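Local coordinates for transcriptional regulator (GntR family) (Enterococcus faecalis, PDB 3DDV), which probably regulates transcription as a member of the GntR family, with a UTRA domain that, as in relatives, probably senses small-molecule effectors, at residues B[58-63]-B[70-75]. Numbering follows the deposited sequence.
Sequences SLVSQY and NSFYKT
In Thr-75 the methyl CG2 stands anti to the backbone N while OG1 lies beside that N, and this one rotation gives the two branches separate tasks. CG2 reaches across to Tyr-63, whose own ring carbon CG is anti to its carbonyl carbon (chi1 -49°), a torsion that carries the ring to the helix; the ring's rotation about CB-CG then presents a face to the methyl. The result is a CH-pi contact: Thr-75 CG2 sits 4.0 Å from the centroid of the Tyr-63 ring, 19° off the ring normal. It is displaced toward the rim, with Thr-75 CG2 3.8 Å from Tyr-63 CD1. Thr-75 OG1 turns back instead to Ser-71 O and comes from above the carbonyl plane. The same oxygen accepts from Thr-75 N, and two donors of one residue thus share a single carbonyl in the first turn of the helix. The threonine illustrates how a beta-branched residue can serve its helix and a facing loop together.

A lighter apolar touch accompanies it. Phe-72 brings CE1 to 4.1 Å from Val-60 CG2, the two side chains crossing at about a right angle. Val-60 and Tyr-63 are the ends of a type I beta turn, closed by Tyr-63 N to Val-60 O at 2.9 Å, which places both where they touch the helix segment, Val-60 through CG2 at Phe-72 alone.

The contact thus joins the loop after strand 46-56 to the start of helix 72-80. Ile-68 of the intervening helix 65-70 touches both Val-60 and Tyr-63, Leu-76 packs against Tyr-63 one residue beyond Thr-75, and Phe-72 also meets Glu-128 on strand 126-135 of the antiparallel sheet.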
loop_
_atom_site.group_PDB
_atom_site.type_symbol
_atom_site.label_atom_id
_atom_site.label_comp_id
_atom_site.label_asym_id
_atom_site.label_seq_id
_atom_site.Cartn_x
_atom_site.Cartn_y
_atom_site.Cartn_z
ATOM N N SER B 58 -8.469 19.007 35.737
ATOM C CA SER B 58 -8.477 18.390 37.046
ATOM C C SER B 58 -7.171 17.677 37.354
ATOM O O SER B 58 -6.851 17.534 38.498
ATOM C CB SER B 58 -9.564 17.378 37.136
ATOM O OG SER B 58 -9.093 16.245 36.458
ATOM N N LEU B 59 -6.410 17.222 36.364
ATOM C CA LEU B 59 -5.119 16.577 36.668
ATOM C C LEU B 59 -4.021 17.558 36.986
ATOM O O LEU B 59 -2.887 17.140 37.301
ATOM C CB LEU B 59 -4.584 15.732 35.490
ATOM C CG LEU B 59 -5.530 14.682 34.904
ATOM C CD1 LEU B 59 -5.099 14.285 33.471
ATOM C CD2 LEU B 59 -5.654 13.492 35.856
ATOM N N VAL B 60 -4.297 18.848 36.861
ATOM C CA VAL B 60 -3.204 19.813 36.748
ATOM C C VAL B 60 -3.391 21.065 37.617
ATOM O O VAL B 60 -2.438 21.831 37.801
ATOM C CB VAL B 60 -2.990 20.079 35.208
ATOM C CG1 VAL B 60 -3.387 21.482 34.808
ATOM C CG2 VAL B 60 -1.566 19.681 34.763
ATOM N N SER B 61 -4.608 21.221 38.169
ATOM C CA SER B 61 -4.990 22.282 39.066
ATOM C C SER B 61 -3.897 22.638 40.011
ATOM O O SER B 61 -3.769 23.804 40.380
ATOM C CB SER B 61 -6.110 21.832 39.998
ATOM O OG SER B 61 -7.285 21.609 39.319
ATOM N N GLN B 62 -3.192 21.622 40.503
ATOM C CA GLN B 62 -2.343 21.799 41.659
ATOM C C GLN B 62 -0.910 22.043 41.257
ATOM O O GLN B 62 -0.100 22.368 42.074
ATOM C CB GLN B 62 -2.442 20.594 42.587
ATOM C CG GLN B 62 -3.857 20.183 42.988
ATOM C CD GLN B 62 -4.733 21.325 43.596
ATOM O OE1 GLN B 62 -4.344 22.024 44.568
ATOM N NE2 GLN B 62 -5.946 21.484 43.034
ATOM N N TYR B 63 -0.589 21.920 39.995
ATOM C CA TYR B 63 0.775 22.218 39.570
ATOM C C TYR B 63 0.816 23.677 39.242
ATOM O O TYR B 63 -0.210 24.293 39.156
ATOM C CB TYR B 63 1.209 21.331 38.380
ATOM C CG TYR B 63 0.922 19.843 38.605
ATOM C CD1 TYR B 63 0.805 18.962 37.552
ATOM C CD2 TYR B 63 0.757 19.330 39.888
ATOM C CE1 TYR B 63 0.539 17.621 37.781
ATOM C CE2 TYR B 63 0.487 18.010 40.113
ATOM C CZ TYR B 63 0.374 17.164 39.076
ATOM O OH TYR B 63 0.069 15.859 39.358
ATOM N N ASN B 70 7.349 23.446 31.390
ATOM C CA ASN B 70 8.697 22.890 31.129
ATOM C C ASN B 70 8.949 21.454 31.640
ATOM O O ASN B 70 9.927 20.834 31.249
ATOM C CB ASN B 70 9.801 23.789 31.729
ATOM C CG ASN B 70 9.475 25.283 31.639
ATOM O OD1 ASN B 70 9.146 25.923 32.655
ATOM N ND2 ASN B 70 9.529 25.834 30.420
ATOM N N SER B 71 8.112 20.922 32.519
ATOM C CA SER B 71 8.455 19.672 33.202
ATOM C C SER B 71 7.251 18.761 33.245
ATOM O O SER B 71 7.000 18.060 34.240
ATOM C CB SER B 71 8.888 20.002 34.634
ATOM O OG SER B 71 9.752 21.123 34.657
ATOM N N PHE B 72 6.478 18.788 32.170
ATOM C CA PHE B 72 5.138 18.231 32.242
ATOM C C PHE B 72 5.181 16.750 32.577
ATOM O O PHE B 72 4.542 16.290 33.530
ATOM C CB PHE B 72 4.381 18.468 30.935
ATOM C CG PHE B 72 2.979 17.961 30.958
ATOM C CD1 PHE B 72 2.189 18.098 32.103
ATOM C CD2 PHE B 72 2.438 17.362 29.835
ATOM C CE1 PHE B 72 0.896 17.638 32.130
ATOM C CE2 PHE B 72 1.136 16.901 29.854
ATOM C CZ PHE B 72 0.363 17.044 31.008
ATOM N N TYR B 73 5.975 16.019 31.810
ATOM C CA TYR B 73 6.051 14.589 31.990
ATOM C C TYR B 73 6.658 14.233 33.346
ATOM O O TYR B 73 6.016 13.517 34.133
ATOM C CB TYR B 73 6.806 13.983 30.828
ATOM C CG TYR B 73 6.040 13.966 29.531
ATOM C CD1 TYR B 73 4.640 14.029 29.508
ATOM C CD2 TYR B 73 6.709 13.843 28.310
ATOM C CE1 TYR B 73 3.915 13.984 28.305
ATOM C CE2 TYR B 73 5.991 13.800 27.092
ATOM C CZ TYR B 73 4.577 13.870 27.109
ATOM O OH TYR B 73 3.835 13.830 25.933
ATOM N N LYS B 74 7.863 14.762 33.604
ATOM C CA LYS B 74 8.494 14.727 34.941
ATOM C C LYS B 74 7.477 15.002 36.048
ATOM O O LYS B 74 7.255 14.188 36.949
ATOM C CB LYS B 74 9.643 15.780 35.089
ATOM C CG LYS B 74 10.793 15.766 34.010
ATOM C CD LYS B 74 11.826 14.612 34.188
ATOM C CE LYS B 74 12.195 13.848 32.866
ATOM N NZ LYS B 74 13.276 14.491 32.030
ATOM N N THR B 75 6.856 16.168 35.994
ATOM C CA THR B 75 6.003 16.594 37.086
ATOM C C THR B 75 4.882 15.627 37.274
ATOM O O THR B 75 4.511 15.330 38.384
ATOM C CB THR B 75 5.441 18.001 36.828
ATOM O OG1 THR B 75 6.549 18.892 36.586
ATOM C CG2 THR B 75 4.562 18.501 38.011
#